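Local atomic coordinates of acetolactate synthase, small subunit (Thermotoga maritima, PDB entry 2FGC), a protein that probably serves as the regulatory subunit of its enzyme, pairing an N-terminal ACT domain with a C-terminal alpha-beta domain. Residues A[116-121]-A[164-169]; A[134-139]-A[159-164]. All coordinates share one frame; numbering follows the deposited sequence.

Contact 1 (A[116-121]-A[164-169])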
loop_
_atom_site.group_PDB
_atom_site.type_symbol
_atom_site.label_atom_id
_atom_site.label_comp_id
_atom_site.label_asym_id
_atom_site.label_seq_id
_atom_site.Cartn_x
_atom_site.Cartn_y
_atom_site.Cartn_z
ATOM N N ALA A 116 -8.112 -1.183 -0.696
ATOM C CA ALA A 116 -8.273 -2.639 -0.714
ATOM C C ALA A 116 -8.801 -3.072 -2.062
ATOM O O ALA A 116 -9.603 -2.358 -2.670
ATOM C CB ALA A 116 -9.247 -3.047 0.357
ATOM N N LEU A 117 -8.328 -4.210 -2.553
ATOM C CA LEU A 117 -8.984 -4.913 -3.678
ATOM C C LEU A 117 -9.814 -6.054 -3.101
ATOM O O LEU A 117 -9.263 -6.891 -2.361
ATOM C CB LEU A 117 -7.979 -5.485 -4.669
ATOM C CG LEU A 117 -7.161 -4.463 -5.464
ATOM C CD1 LEU A 117 -6.408 -5.147 -6.577
ATOM C CD2 LEU A 117 -8.035 -3.387 -6.043
ATOM N N ILE A 118 -11.119 -6.106 -3.411
ATOM C CA ILE A 118 -11.948 -7.164 -2.843
ATOM C C ILE A 118 -12.646 -8.033 -3.896
ATOM O O ILE A 118 -13.471 -7.513 -4.646
ATOM C CB ILE A 118 -12.974 -6.564 -1.893
ATOM C CG1 ILE A 118 -12.237 -5.715 -0.866
ATOM C CG2 ILE A 118 -13.742 -7.683 -1.190
ATOM C CD1 ILE A 118 -12.929 -4.468 -0.471
ATOM N N LYS A 119 -12.325 -9.339 -3.955
ATOM C CA LYS A 119 -13.039 -10.280 -4.858
ATOM C C LYS A 119 -14.264 -10.873 -4.147
ATOM O O LYS A 119 -14.112 -11.526 -3.115
ATOM C CB LYS A 119 -12.109 -11.407 -5.260
ATOM C CG LYS A 119 -12.478 -12.209 -6.483
ATOM C CD LYS A 119 -11.459 -13.389 -6.654
ATOM C CE LYS A 119 -11.029 -13.646 -8.092
ATOM N NZ LYS A 119 -9.580 -14.023 -8.160
ATOM N N VAL A 120 -15.477 -10.598 -4.649
ATOM C CA VAL A 120 -16.710 -11.113 -4.044
ATOM C C VAL A 120 -17.467 -11.950 -5.040
ATOM O O VAL A 120 -17.593 -11.560 -6.161
ATOM C CB VAL A 120 -17.676 -10.019 -3.524
ATOM C CG1 VAL A 120 -17.083 -9.285 -2.422
ATOM C CG2 VAL A 120 -17.955 -9.016 -4.572
ATOM N N ARG A 121 -17.945 -13.116 -4.628
ATOM C CA ARG A 121 -18.826 -13.978 -5.453
ATOM C C ARG A 121 -20.299 -13.527 -5.266
ATOM O O ARG A 121 -20.690 -13.196 -4.149
ATOM C CB ARG A 121 -18.689 -15.414 -4.956
ATOM C CG ARG A 121 -19.344 -16.475 -5.863
ATOM C CD ARG A 121 -19.139 -17.883 -5.298
ATOM N N ASN A 164 -16.744 -5.536 6.246
ATOM C CA ASN A 164 -17.655 -6.220 7.150
ATOM C C ASN A 164 -19.091 -6.292 6.695
ATOM O O ASN A 164 -19.846 -7.185 7.123
ATOM C CB ASN A 164 -17.549 -5.633 8.545
ATOM C CG ASN A 164 -16.178 -5.922 9.175
ATOM O OD1 ASN A 164 -15.564 -6.990 8.953
ATOM N ND2 ASN A 164 -15.687 -4.964 9.948
ATOM N N LEU A 165 -19.483 -5.385 5.809
ATOM C CA LEU A 165 -20.852 -5.385 5.321
ATOM C C LEU A 165 -21.100 -6.404 4.205
ATOM O O LEU A 165 -22.270 -6.677 3.814
ATOM C CB LEU A 165 -21.233 -3.989 4.860
ATOM C CG LEU A 165 -21.554 -3.040 6.004
ATOM C CD1 LEU A 165 -21.713 -1.643 5.446
ATOM C CD2 LEU A 165 -22.821 -3.446 6.723
ATOM N N LEU A 166 -20.026 -6.978 3.677
ATOM C CA LEU A 166 -20.214 -7.984 2.622
ATOM C C LEU A 166 -20.576 -9.362 3.207
ATOM O O LEU A 166 -20.151 -9.678 4.336
ATOM C CB LEU A 166 -18.983 -8.064 1.745
ATOM C CG LEU A 166 -18.662 -6.776 1.004
ATOM C CD1 LEU A 166 -17.269 -6.924 0.379
ATOM C CD2 LEU A 166 -19.768 -6.530 -0.073
ATOM N N PRO A 167 -21.370 -10.187 2.460
ATOM C CA PRO A 167 -21.700 -11.481 3.077
ATOM C C PRO A 167 -20.423 -12.289 3.142
ATOM O O PRO A 167 -19.799 -12.542 2.116
ATOM C CB PRO A 167 -22.741 -12.111 2.137
ATOM C CG PRO A 167 -22.690 -11.342 0.890
ATOM C CD PRO A 167 -21.969 -10.035 1.115
ATOM N N GLN A 168 -20.016 -12.642 4.351
ATOM C CA GLN A 168 -18.666 -13.117 4.560
ATOM C C GLN A 168 -18.401 -14.408 3.822
ATOM O O GLN A 168 -17.285 -14.631 3.357
ATOM C CB GLN A 168 -18.348 -13.196 6.057
ATOM C CG GLN A 168 -18.451 -11.757 6.763
ATOM C CD GLN A 168 -17.404 -10.680 6.271
ATOM O OE1 GLN A 168 -16.200 -10.817 6.511
ATOM N NE2 GLN A 168 -17.883 -9.615 5.610
ATOM N N LYS A 169 -19.422 -15.232 3.637
ATOM C CA LYS A 169 -19.226 -16.491 2.907
ATOM C C LYS A 169 -18.879 -16.291 1.400
ATOM O O LYS A 169 -18.407 -17.207 0.718
ATOM C CB LYS A 169 -20.433 -17.413 3.106
ATOM C CG LYS A 169 -21.635 -17.049 2.251
ATOM C CD LYS A 169 -22.784 -18.090 2.344
ATOM C CE LYS A 169 -24.031 -17.640 1.527
ATOM N NZ LYS A 169 -23.831 -17.446 0.012
#
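This is a small, buried, purely apolar contact between strand 110-121 and the turn that follows helix 156-165. It rests on one methyl group. CD1 of Leu166 reaches down to the sheet and meets two residues of the strand. It lies 3.7 Å from CG1 of Val120 and 3.9 Å from CG2 of Ile118. Ile118 and Val120 are alternate residues of the strand, so both point to the face that carries the helix. The side chain of Leu166 runs at about a right angle to that of Val120 and more obliquely past Ile118.

The backbones stay well apart, with 8.2 Å between the CA atoms of Val120 and Leu166. Side chains alone bridge this gap. Chi1 of Ile118, -54°, sets CG1 beside the backbone N and CG2 opposite it, and it is CG2 that meets Leu166 CD1.

The C-terminal domain is a beta-alpha-beta-beta-alpha-beta unit of ferredoxin-like topology. Strand 110-121 is an inner strand of its four-stranded antiparallel sheet, between strands 147-154 and 171-183. Leu166 belongs to the connection from the second helix to the last strand, and it also packs on Leu132 of helix 126-135. On the other face of the strand, Leu117 and Lys119 meet Val180 and Trp185 of the second subunit.

Within the turn, NE2 of Gln168 donates to the backbone O of Leu166 at 2.6 Å, with an N-H...O angle of 148°. The donor is tilted 30° from the carbonyl plane. The same NE2 bonds to O of Ile163, which links the turn back to the helix.

Contact 2 (A[134-139]-A[159-164]); sequences EIFRGK and VEAFIN
Phe162 meets Phe136 in two ways at once: its ring turns an edge to the face of Phe136, and its CB sits over that same face. The pair joins the C-terminal end of helix 126-135 to helix 156-165, the two helices of a ferredoxin-like alpha-beta domain. The stack is T-shaped, with centroids 5.3 Å apart and planes at 64°. The nearest atom is CD1 of Phe162, 3.6 Å from CG of Phe136 and offset toward the rim of that ring. CB of Phe162 makes a CH-pi contact, 4.1 Å from the centroid of the Phe136 ring.

CG of Phe162 is anti to its backbone N (chi1 177°), and the ring reaches between the two helices. There it also packs on Leu132 and Val133, and on Ile150 and Ile152 of the sheet.

Phe136 stands where its helix stops. A Schellman motif closes the end, with Arg137 at positive phi as the C-prime residue. N of Arg137 bonds to O of Glu134 at 3.0 Å, and N of Gly138 to O of Val133. At the edge of the Phe136 ring, near its plane, CB of Ala161 lies 4.3 Å from CE2.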
loop_
_atom_site.group_PDB
_atom_site.type_symbol
_atom_site.label_atom_id
_atom_site.label_comp_id
_atom_site.label_asym_id
_atom_site.label_seq_id
_atom_site.Cartn_x
_atom_site.Cartn_y
_atom_site.Cartn_z
ATOM N N GLU A 134 -21.661 1.634 -4.551
ATOM C CA GLU A 134 -22.056 3.025 -4.820
ATOM C C GLU A 134 -22.062 3.885 -3.562
ATOM O O GLU A 134 -21.500 4.964 -3.573
ATOM C CB GLU A 134 -23.436 3.107 -5.458
ATOM C CG GLU A 134 -23.516 2.466 -6.815
ATOM C CD GLU A 134 -24.816 2.766 -7.551
ATOM O OE1 GLU A 134 -25.435 3.843 -7.251
ATOM O OE2 GLU A 134 -25.205 1.907 -8.423
ATOM N N ILE A 135 -22.714 3.411 -2.491
ATOM C CA ILE A 135 -22.732 4.128 -1.203
ATOM C C ILE A 135 -21.309 4.378 -0.689
ATOM O O ILE A 135 -21.012 5.441 -0.165
ATOM C CB ILE A 135 -23.564 3.365 -0.111
ATOM C CG1 ILE A 135 -25.057 3.429 -0.447
ATOM C CG2 ILE A 135 -23.321 3.945 1.287
ATOM C CD1 ILE A 135 -25.876 2.258 0.101
ATOM N N PHE A 136 -20.407 3.419 -0.822
ATOM C CA PHE A 136 -19.054 3.699 -0.352
ATOM C C PHE A 136 -18.144 4.362 -1.386
ATOM O O PHE A 136 -16.983 4.527 -1.107
ATOM C CB PHE A 136 -18.391 2.443 0.169
ATOM C CG PHE A 136 -18.830 2.082 1.553
ATOM C CD1 PHE A 136 -20.144 1.647 1.791
ATOM C CD2 PHE A 136 -17.963 2.196 2.642
ATOM C CE1 PHE A 136 -20.615 1.301 3.087
ATOM C CE2 PHE A 136 -18.437 1.878 3.954
ATOM C CZ PHE A 136 -19.789 1.422 4.159
ATOM N N ARG A 137 -18.670 4.738 -2.555
ATOM C CA ARG A 137 -17.861 5.342 -3.631
ATOM C C ARG A 137 -16.662 4.448 -4.034
ATOM O O ARG A 137 -15.595 4.938 -4.417
ATOM C CB ARG A 137 -17.399 6.749 -3.235
ATOM C CG ARG A 137 -18.580 7.706 -2.918
ATOM C CD ARG A 137 -18.090 9.128 -2.801
ATOM N NE ARG A 137 -19.218 10.011 -2.616
ATOM C CZ ARG A 137 -19.748 10.297 -1.429
ATOM N NH1 ARG A 137 -19.214 9.795 -0.311
ATOM N NH2 ARG A 137 -20.807 11.099 -1.358
ATOM N N GLY A 138 -16.851 3.138 -3.928
ATOM C CA GLY A 138 -15.896 2.175 -4.479
ATOM C C GLY A 138 -16.033 2.043 -5.993
ATOM O O GLY A 138 -16.889 2.693 -6.599
ATOM N N LYS A 139 -15.326 1.199 -6.643
ATOM C CA LYS A 139 -15.272 1.024 -8.072
ATOM C C LYS A 139 -15.261 -0.456 -8.401
ATOM O O LYS A 139 -14.557 -1.228 -7.782
ATOM C CB LYS A 139 -14.021 1.685 -8.626
ATOM C CG LYS A 139 -14.280 2.762 -9.625
ATOM C CD LYS A 139 -14.963 3.946 -8.998
ATOM C CE LYS A 139 -15.865 4.667 -9.986
ATOM N NZ LYS A 139 -16.068 6.091 -9.609
ATOM N N VAL A 159 -12.919 1.470 5.036
ATOM C CA VAL A 159 -12.514 0.258 4.368
ATOM C C VAL A 159 -13.004 -0.954 5.152
ATOM O O VAL A 159 -13.558 -1.879 4.566
ATOM C CB VAL A 159 -10.979 0.240 4.086
ATOM C CG1 VAL A 159 -10.577 -1.056 3.393
ATOM C CG2 VAL A 159 -10.607 1.389 3.140
ATOM N N GLU A 160 -12.847 -0.947 6.472
ATOM C CA GLU A 160 -13.242 -2.092 7.256
ATOM C C GLU A 160 -14.745 -2.224 7.385
ATOM O O GLU A 160 -15.308 -3.321 7.253
ATOM C CB GLU A 160 -12.559 -2.062 8.620
ATOM C CG GLU A 160 -11.282 -2.880 8.570
ATOM C CD GLU A 160 -10.264 -2.483 9.622
ATOM O OE1 GLU A 160 -10.648 -1.790 10.598
ATOM O OE2 GLU A 160 -9.073 -2.867 9.468
ATOM N N ALA A 161 -15.407 -1.101 7.619
ATOM C CA ALA A 161 -16.870 -1.079 7.638
ATOM C C ALA A 161 -17.402 -1.677 6.324
ATOM O O ALA A 161 -18.350 -2.464 6.313
ATOM C CB ALA A 161 -17.377 0.330 7.855
ATOM N N PHE A 162 -16.771 -1.332 5.218
ATOM C CA PHE A 162 -17.201 -1.854 3.922
ATOM C C PHE A 162 -17.042 -3.398 3.831
ATOM O O PHE A 162 -18.001 -4.127 3.528
ATOM C CB PHE A 162 -16.441 -1.165 2.769
ATOM C CG PHE A 162 -16.801 -1.737 1.438
ATOM C CD1 PHE A 162 -17.980 -1.348 0.803
ATOM C CD2 PHE A 162 -16.043 -2.728 0.870
ATOM C CE1 PHE A 162 -18.372 -1.887 -0.442
ATOM C CE2 PHE A 162 -16.438 -3.310 -0.385
ATOM C CZ PHE A 162 -17.622 -2.859 -1.036
ATOM N N ILE A 163 -15.828 -3.882 4.098
ATOM C CA ILE A 163 -15.512 -5.298 4.184
ATOM C C ILE A 163 -16.423 -6.085 5.092
ATOM O O ILE A 163 -16.838 -7.188 4.747
ATOM C CB ILE A 163 -14.049 -5.480 4.593
ATOM C CG1 ILE A 163 -13.162 -5.192 3.380
ATOM C CG2 ILE A 163 -13.785 -6.905 5.185
ATOM C CD1 ILE A 163 -11.622 -4.870 3.756
ATOM N N ASN A 164 -16.744 -5.536 6.246
ATOM C CA ASN A 164 -17.655 -6.220 7.150
ATOM C C ASN A 164 -19.091 -6.292 6.695
ATOM O O ASN A 164 -19.846 -7.185 7.123
ATOM C CB ASN A 164 -17.549 -5.633 8.545
ATOM C CG ASN A 164 -16.178 -5.922 9.175
ATOM O OD1 ASN A 164 -15.564 -6.990 8.953
ATOM N ND2 ASN A 164 -15.687 -4.964 9.948
#

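The centres of the two contacts are about 10 Å apart, in the same C-terminal domain and on the same side of the chain's centre. Both use helix 156-165, and their ranges overlap at Asn164. Along the chain the order is strand 116-121, then 134-139, then 159-164 and 164-169, so contact 2 falls within the span that contact 1 closes. Contact 1 joins the turn after the helix to the sheet. Contact 2 joins helix 156-165 to the end of helix 126-135. The two meet directly: Ile118 CD1 packs on Phe162 CE2 at 3.7 Å, and Leu165 CD1 on Phe136 CZ at 3.8 Å. Both belong to the apolar layer between the helices and the sheet.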